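PDB 4OEN: second substrate binding domain of putative amino acid ABC transporter from Streptococcus pneumoniae, which probably binds an amino acid outside the cell and delivers it to the membrane permease of its ABC transporter for import. Local coordinates for residues M30-I33 / K34-K38; S56-A60 / G61-G65; M70-D74 / A75-T79; D146-T150 / G151-A155. All blocks are in the same frame, centred on the assembly; numbering follows the deposited sequence.

Interaction 1 of 4, residues M30-I33 / K34-K38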
# COMPACT_ATOMS: atom_id res chain seq x y z
N MET A 30 -10.77 -1.64 -4.17
CA MET A 30 -12.06 -1.61 -4.85
C MET A 30 -12.54 -3.03 -5.06
O MET A 30 -13.70 -3.34 -4.78
CB MET A 30 -11.95 -0.87 -6.18
CG MET A 30 -11.61 0.63 -6.01
SD MET A 30 -12.83 1.60 -5.07
CE MET A 30 -12.20 1.52 -3.39
N GLU A 31 -11.64 -3.89 -5.52
CA GLU A 31 -12.03 -5.28 -5.74
C GLU A 31 -12.35 -5.98 -4.43
O GLU A 31 -13.29 -6.77 -4.36
CB GLU A 31 -10.94 -6.03 -6.50
CG GLU A 31 -10.80 -5.54 -7.92
CD GLU A 31 -10.09 -6.53 -8.84
OE1 GLU A 31 -10.31 -7.75 -8.71
OE2 GLU A 31 -9.31 -6.06 -9.69
N LEU A 32 -11.56 -5.71 -3.39
CA LEU A 32 -11.72 -6.38 -2.11
C LEU A 32 -13.05 -6.01 -1.44
O LEU A 32 -13.78 -6.88 -1.00
CB LEU A 32 -10.55 -6.06 -1.20
CG LEU A 32 -10.63 -6.63 0.22
CD1 LEU A 32 -10.62 -8.14 0.19
CD2 LEU A 32 -9.50 -6.06 1.05
N ILE A 33 -13.38 -4.72 -1.38
CA ILE A 33 -14.62 -4.36 -0.70
C ILE A 33 -15.84 -4.91 -1.45
O ILE A 33 -16.80 -5.38 -0.83
CB ILE A 33 -14.75 -2.83 -0.48
CG1 ILE A 33 -15.86 -2.54 0.54
CG2 ILE A 33 -14.93 -2.07 -1.79
CD1 ILE A 33 -15.63 -3.19 1.88
N LYS A 34 -15.80 -4.90 -2.78
CA LYS A 34 -16.88 -5.47 -3.57
C LYS A 34 -17.04 -6.97 -3.35
O LYS A 34 -18.16 -7.46 -3.25
CB LYS A 34 -16.64 -5.20 -5.05
CG LYS A 34 -16.78 -3.74 -5.41
CD LYS A 34 -16.37 -3.50 -6.83
CE LYS A 34 -16.21 -2.01 -7.07
NZ LYS A 34 -15.87 -1.72 -8.49
N ALA A 35 -15.92 -7.69 -3.28
CA ALA A 35 -15.99 -9.14 -3.03
C ALA A 35 -16.51 -9.46 -1.64
O ALA A 35 -17.22 -10.47 -1.44
CB ALA A 35 -14.62 -9.78 -3.25
N ILE A 36 -16.14 -8.63 -0.67
CA ILE A 36 -16.58 -8.83 0.70
C ILE A 36 -18.07 -8.54 0.81
O ILE A 36 -18.81 -9.28 1.44
CB ILE A 36 -15.75 -7.97 1.66
CG1 ILE A 36 -14.35 -8.58 1.79
CG2 ILE A 36 -16.42 -7.86 3.03
CD1 ILE A 36 -13.41 -7.84 2.73
N ALA A 37 -18.52 -7.47 0.17
CA ALA A 37 -19.94 -7.13 0.21
C ALA A 37 -20.78 -8.26 -0.37
O ALA A 37 -21.83 -8.62 0.17
CB ALA A 37 -20.20 -5.82 -0.53
N LYS A 38 -20.30 -8.83 -1.46
CA LYS A 38 -21.02 -9.90 -2.12
C LYS A 38 -21.00 -11.18 -1.28
O LYS A 38 -22.00 -11.90 -1.20
CB LYS A 38 -20.44 -10.14 -3.51
CG LYS A 38 -21.17 -11.21 -4.30
CD LYS A 38 -20.67 -11.28 -5.73
CE LYS A 38 -21.46 -12.31 -6.53
NZ LYS A 38 -21.05 -12.32 -7.96
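The carbonyl oxygen of Ile33 takes the N-H of Ala37 at 2.9 Å between Ile33 O and Ala37 N, the shortest of the four i to i+4 bonds that join 30-33 to 34-38. Lys34 N to Met30 O is the longest of the four, at 3.3 Å, yet it is nearly straight (162° at the hydrogen). The carbonyl of Met30 also lies under the aliphatic part of Lys34, whose CG comes to 3.2 Å from Met30 O. That chain then runs on extended, which suits a lysine at the surface: its methylenes lie along the helix while the ammonium reaches outward. On another flank Leu32 and Ile36, one turn apart, cross obliquely, and their end methyls meet at 3.8 Å between Leu32 CD1 and Ile36 CD1. Ile36 carries CG1 beside its own backbone N (chi1 -73°), which lays this longer branch back over the preceding turn, with CG1 3.3 Å from Leu32 O. Branched aliphatic residues fit here because this flank is buried, and small Ala35 and Ala37 let neighbouring elements come close. Glu31 turns its carboxylate out of the segment to Lys220, in a salt bridge, and to the hydroxyl of Tyr221. Helix 28-40 is thus wedged between strand 44-47, where Ile33 and Met30 touch Ile46, and the C-terminal helices, with Phe201 and Leu208 of helix 195-210 against Ile36 and Phe214 of helix 213-222 against Leu32.

Interaction 2 of 4, residues S56-A60 / G61-G65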
# COMPACT_ATOMS: atom_id res chain seq x y z
N SER A 56 -13.19 12.75 6.52
CA SER A 56 -14.24 13.68 6.95
C SER A 56 -15.64 13.07 6.91
O SER A 56 -16.42 13.23 7.86
CB SER A 56 -14.23 14.95 6.09
OG SER A 56 -13.11 15.76 6.38
N ALA A 57 -15.95 12.41 5.80
CA ALA A 57 -17.30 11.90 5.58
C ALA A 57 -17.63 10.81 6.60
O ALA A 57 -18.72 10.80 7.17
CB ALA A 57 -17.45 11.38 4.15
N VAL A 58 -16.67 9.93 6.87
CA VAL A 58 -16.88 8.87 7.86
C VAL A 58 -17.04 9.48 9.26
O VAL A 58 -17.95 9.11 10.00
CB VAL A 58 -15.71 7.85 7.85
CG1 VAL A 58 -15.78 6.94 9.08
CG2 VAL A 58 -15.75 7.01 6.56
N GLN A 59 -16.19 10.45 9.60
CA GLN A 59 -16.26 11.07 10.92
C GLN A 59 -17.56 11.85 11.15
O GLN A 59 -18.07 11.91 12.26
CB GLN A 59 -15.05 11.99 11.13
CG GLN A 59 -13.76 11.22 11.38
CD GLN A 59 -13.87 10.26 12.55
OE1 GLN A 59 -14.34 10.62 13.63
NE2 GLN A 59 -13.44 9.02 12.33
N ALA A 60 -18.08 12.42 10.07
CA ALA A 60 -19.33 13.17 10.12
C ALA A 60 -20.56 12.27 10.06
O ALA A 60 -21.68 12.72 10.28
CB ALA A 60 -19.37 14.18 8.98
N GLY A 61 -20.35 10.98 9.76
CA GLY A 61 -21.46 10.05 9.66
C GLY A 61 -22.15 10.04 8.30
O GLY A 61 -23.20 9.43 8.15
N GLN A 62 -21.55 10.70 7.31
CA GLN A 62 -22.15 10.70 5.98
C GLN A 62 -21.63 9.55 5.12
O GLN A 62 -22.23 9.22 4.10
CB GLN A 62 -21.90 12.04 5.29
CG GLN A 62 -22.86 13.12 5.76
CD GLN A 62 -24.32 12.68 5.69
OE1 GLN A 62 -25.02 12.69 6.70
NE2 GLN A 62 -24.77 12.31 4.50
N ALA A 63 -20.52 8.96 5.53
CA ALA A 63 -20.09 7.69 4.96
C ALA A 63 -19.92 6.70 6.09
O ALA A 63 -19.63 7.08 7.23
CB ALA A 63 -18.79 7.85 4.18
N ASP A 64 -20.11 5.43 5.79
CA ASP A 64 -20.07 4.41 6.83
C ASP A 64 -18.68 3.84 7.04
O ASP A 64 -18.32 3.51 8.17
CB ASP A 64 -21.07 3.31 6.49
CG ASP A 64 -22.49 3.84 6.38
OD1 ASP A 64 -23.03 4.29 7.41
OD2 ASP A 64 -23.05 3.83 5.27
N GLY A 65 -17.90 3.73 5.98
CA GLY A 65 -16.58 3.13 6.11
C GLY A 65 -15.62 3.76 5.13
O GLY A 65 -16.04 4.44 4.20
O HOH W 1 -19.61 7.12 10.20
O HOH W 2 -24.45 12.39 9.58
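Ala57 and Ala63 bring their methyl groups together across the turn, CB to CB at 3.8 Å, and Val58 closes on the same alanine from the next position of the helix, its CG2 4.0 Å from Ala63 CB. Val58 holds CG2 beside its backbone N (chi1 168° for CG1), and this branch reaches past Ala63 to lie 3.5 Å from Gly65 O. Small side chains suit the place, since the chain leaving the helix doubles back close against its last turn. The backbone there forms a Schellman motif: Gln62 N bonds to Ala57 O at 2.8 Å and Gly61 N to Val58 O at 3.1 Å, and Gly61, with phi 84°, turns the chain out of helical geometry. At those angles a beta carbon would be jammed against the carbonyl of Ala60, hence glycine. Ala57 O is gripped twice, because Ala63 N arrives on the same face of its carbonyl plane, from well above it. Val58 CA sends its hydrogen almost straight at Ala63 O (3.3 Å from CA to O). One water lies within bonding distance of both carbonyls, Val58 O and Ala63 O, though it may not donate to both at once; a second water joins Ala60 O to Gln62 OE1. Past the turn, Asp64 OD2 accepts from Ile6 N and Ala63 packs on Ile6 and Ala8 of strand 5-8, which runs parallel to strand 65-66.

Interaction 3 of 4, residues M70-D74 / A75-T79. With ACT (acetate ion), chain G; ACT (acetate ion), chain H.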
# COMPACT_ATOMS: atom_id res chain seq x y z
N MET A 70 -5.28 2.45 3.80
CA MET A 70 -5.20 3.23 5.03
C MET A 70 -4.37 2.55 6.10
O MET A 70 -4.66 1.43 6.52
CB MET A 70 -6.61 3.48 5.56
CG MET A 70 -6.65 4.27 6.85
SD MET A 70 -8.38 4.66 7.25
CE MET A 70 -8.17 5.65 8.73
N SER A 71 -3.33 3.25 6.56
CA SER A 71 -2.42 2.72 7.56
C SER A 71 -3.07 2.71 8.93
O SER A 71 -3.69 3.70 9.35
CB SER A 71 -1.14 3.55 7.62
OG SER A 71 -0.46 3.54 6.38
N VAL A 72 -2.93 1.59 9.63
CA VAL A 72 -3.37 1.49 11.02
C VAL A 72 -2.34 2.16 11.90
O VAL A 72 -1.17 1.81 11.88
CB VAL A 72 -3.56 0.02 11.45
CG1 VAL A 72 -3.92 -0.06 12.94
CG2 VAL A 72 -4.62 -0.65 10.57
N THR A 73 -2.78 3.17 12.65
CA THR A 73 -1.91 3.87 13.59
C THR A 73 -2.66 4.10 14.88
O THR A 73 -3.89 4.19 14.88
CB THR A 73 -1.43 5.24 13.06
OG1 THR A 73 -2.53 6.17 13.07
CG2 THR A 73 -0.86 5.12 11.64
N ASP A 74 -1.94 4.22 15.99
CA ASP A 74 -2.56 4.51 17.28
C ASP A 74 -3.33 5.82 17.26
O ASP A 74 -4.40 5.93 17.84
CB ASP A 74 -1.50 4.52 18.38
CG ASP A 74 -0.96 3.13 18.67
OD1 ASP A 74 -1.61 2.15 18.27
OD2 ASP A 74 0.11 3.03 19.30
N ALA A 75 -2.79 6.82 16.57
CA ALA A 75 -3.45 8.12 16.46
C ALA A 75 -4.84 7.98 15.85
O ALA A 75 -5.81 8.59 16.32
CB ALA A 75 -2.61 9.08 15.64
N ARG A 76 -4.93 7.16 14.80
CA ARG A 76 -6.19 6.97 14.09
C ARG A 76 -7.17 6.14 14.89
O ARG A 76 -8.38 6.28 14.73
CB ARG A 76 -5.93 6.32 12.74
CG ARG A 76 -5.28 7.28 11.79
CD ARG A 76 -4.86 6.66 10.49
NE ARG A 76 -4.42 7.73 9.60
CZ ARG A 76 -3.86 7.53 8.42
NH1 ARG A 76 -3.68 6.29 8.00
NH2 ARG A 76 -3.49 8.56 7.67
N LYS A 77 -6.66 5.29 15.77
CA LYS A 77 -7.54 4.51 16.64
C LYS A 77 -8.36 5.37 17.61
O LYS A 77 -9.35 4.90 18.17
CB LYS A 77 -6.72 3.48 17.42
CG LYS A 77 -6.24 2.35 16.57
CD LYS A 77 -5.46 1.34 17.40
CE LYS A 77 -4.98 0.19 16.53
NZ LYS A 77 -4.17 -0.78 17.33
N ALA A 78 -7.95 6.62 17.81
CA ALA A 78 -8.71 7.51 18.68
C ALA A 78 -10.09 7.82 18.11
O ALA A 78 -11.02 8.09 18.85
CB ALA A 78 -7.94 8.80 18.92
N THR A 79 -10.22 7.80 16.78
CA THR A 79 -11.49 8.16 16.16
C THR A 79 -12.00 7.11 15.18
O THR A 79 -13.12 7.23 14.69
CB THR A 79 -11.38 9.52 15.44
OG1 THR A 79 -10.30 9.48 14.51
CG2 THR A 79 -11.12 10.65 16.44
C ACT G . 1.20 5.80 15.42
O ACT G . 2.16 6.03 14.66
OXT ACT G . 1.06 4.59 15.75
CH3 ACT G . 0.28 6.89 15.90
C ACT H . -1.72 6.66 4.81
O ACT H . -1.70 7.88 5.07
OXT ACT H . -2.67 6.02 5.29
CH3 ACT H . -0.66 6.00 3.97
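Thr73 N-caps the short helix 74-77: its OG1 accepts from Arg76 N at 3.1 Å, replacing a carbonyl that the first turn lacks. A threonine can do this with chi1 at 72°, where OG1 sits between its own N and carbonyl carbon and faces the helix start. Along the backbone, Lys77 N bonds Thr73 O at 3.1 Å, while Arg76 N to Thr73 O and Lys77 N to Asp74 O are weak. The apolar contacts use the stems of long side chains. Met70, fully extended, passes across the stem of Arg76, its CE 3.9 Å from Arg76 CD, and Val72 CG1 meets Lys77 CE at 3.8 Å. Met70 also packs on Phe51 and Ile55 of helix 51-60. Of the charged groups, Asp74 and Lys77 lie side by side, pointing the same way, but OD1 and NZ are 4.0 Å apart, beyond a salt bridge. Arginine suits its place through its reach and flat donor edge: NH1 bonds a lone pair of Ser71 O in the guanidinium plane, and NH1 and NH2 together hold an acetate that Ser71 N also grips. This anion, probably from the crystallisation liquor, is held much as an arginine and backbone amides hold the substrate carboxylate in amino-acid-binding relatives, consistent with a similar role here. A second acetate meets the helix N-terminus, its OXT 3.0 Å from Asp74 N.

Interaction 4 of 4, residues D146-T150 / G151-A155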
# COMPACT_ATOMS: atom_id res chain seq x y z
N ASP A 146 14.65 7.65 -12.44
CA ASP A 146 15.49 8.07 -13.55
C ASP A 146 16.95 7.84 -13.20
O ASP A 146 17.73 7.35 -14.01
CB ASP A 146 15.26 9.55 -13.90
CG ASP A 146 13.97 9.77 -14.64
OD1 ASP A 146 13.26 8.78 -14.94
OD2 ASP A 146 13.66 10.95 -14.95
N SER A 147 17.32 8.21 -11.97
CA SER A 147 18.67 8.03 -11.50
C SER A 147 19.04 6.54 -11.43
O SER A 147 20.15 6.16 -11.80
CB SER A 147 18.83 8.69 -10.13
OG SER A 147 20.17 8.58 -9.66
N LEU A 148 18.12 5.71 -10.96
CA LEU A 148 18.36 4.26 -10.92
C LEU A 148 18.63 3.74 -12.34
O LEU A 148 19.54 2.95 -12.57
CB LEU A 148 17.18 3.51 -10.30
CG LEU A 148 17.38 2.00 -10.10
CD1 LEU A 148 18.45 1.75 -9.04
CD2 LEU A 148 16.10 1.25 -9.74
N ASN A 149 17.84 4.23 -13.29
CA ASN A 149 17.93 3.77 -14.67
C ASN A 149 19.28 4.09 -15.31
O ASN A 149 19.84 3.26 -16.02
CB ASN A 149 16.81 4.39 -15.50
CG ASN A 149 16.68 3.75 -16.86
OD1 ASN A 149 16.70 2.52 -16.98
ND2 ASN A 149 16.58 4.57 -17.90
N THR A 150 19.80 5.29 -15.05
CA THR A 150 21.06 5.71 -15.65
C THR A 150 22.26 5.07 -14.96
O THR A 150 23.37 5.12 -15.47
CB THR A 150 21.23 7.25 -15.62
OG1 THR A 150 21.38 7.70 -14.26
CG2 THR A 150 20.04 7.94 -16.27
N GLY A 151 22.03 4.48 -13.79
CA GLY A 151 23.10 3.85 -13.04
C GLY A 151 23.79 4.83 -12.10
O GLY A 151 24.83 4.53 -11.52
N ALA A 152 23.19 6.01 -11.95
CA ALA A 152 23.75 7.05 -11.09
C ALA A 152 23.64 6.65 -9.61
O ALA A 152 24.48 7.03 -8.79
CB ALA A 152 23.04 8.38 -11.33
N ILE A 153 22.59 5.91 -9.29
CA ILE A 153 22.50 5.22 -8.01
C ILE A 153 22.43 3.71 -8.28
O ILE A 153 22.09 3.29 -9.39
CB ILE A 153 21.29 5.67 -7.19
CG1 ILE A 153 20.01 5.55 -8.01
CG2 ILE A 153 21.48 7.14 -6.76
CD1 ILE A 153 18.73 5.85 -7.26
N ASP A 154 22.75 2.91 -7.27
CA ASP A 154 22.83 1.46 -7.41
C ASP A 154 21.55 0.73 -7.03
O ASP A 154 21.34 -0.43 -7.39
CB ASP A 154 23.99 0.96 -6.57
CG ASP A 154 25.30 1.55 -7.01
OD1 ASP A 154 25.77 1.18 -8.11
OD2 ASP A 154 25.87 2.39 -6.27
N ALA A 155 20.69 1.40 -6.27
CA ALA A 155 19.48 0.80 -5.73
C ALA A 155 18.57 1.90 -5.26
O ALA A 155 19.00 3.06 -5.13
CB ALA A 155 19.81 -0.14 -4.57
O HOH W 3 21.19 1.44 -11.17
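Ser147 opens the contact by packing on both Ala152 and Ile153 where helix 141-150 ends in a Schellman motif. Its OG lies 3.3 Å from Ala152 CB and 3.5 Å from Ile153 CG1, so this small residue fills the angle between helix and returning chain. Its carbonyl takes a weak bond from Ala152 N, another from Gly151 N, and a third from the hydroxyl of Thr150. Leu148 follows on the buried flank, next to strand 155-159. With CG opposite its backbone N (chi1 -175°), it sends CD1 across to 3.6 Å from Ala155 N, and its CB meets Ile153 CD1 at 4.1 Å. Isoleucine suits that spot because its CG1 branch turns in over the helix while the residue also packs on Phe138 and Lys136 of strand 134-138. Next to it, Asp154 OD2 accepts from Thr111 N, tying the turn to strand 111-115. Leu148 O accepts from Gly151 N, which comes in from above the carbonyl plane, and shares a water with Ile153 O. Asn149 turns its side chain away, and its carbonyl is used outside the turn by Lys96. Thr150 comes next, in the last turn; phi of 88° at Gly151 would jam a beta carbon against Thr150 O, and glycine avoids it. Thr150 bends its hydroxyl back over the last turn, OG1 giving its proton to Ser147 O at 3.2 Å.

Interactions 1, 2 and 3 belong to one half of this type II periplasmic-binding-protein fold and interaction 4 to the other, with centres 36 to 43 Å from it. Interactions 2 and 4 are counterparts: each ends a helix in a Schellman glycine, has a water between two carbonyls and sets an aspartate on a neighbouring backbone N-H before a sheet strand. Interactions 2 and 3 touch, Gln59 NE2 lying 3.0 Å from Thr79 O in a probable hydrogen bond. Interaction 1 stays apart, its nearest atoms about 8 Å from interaction 2. Only interaction 3 holds bound acetates, and the one on Arg76 probably marks the ligand site.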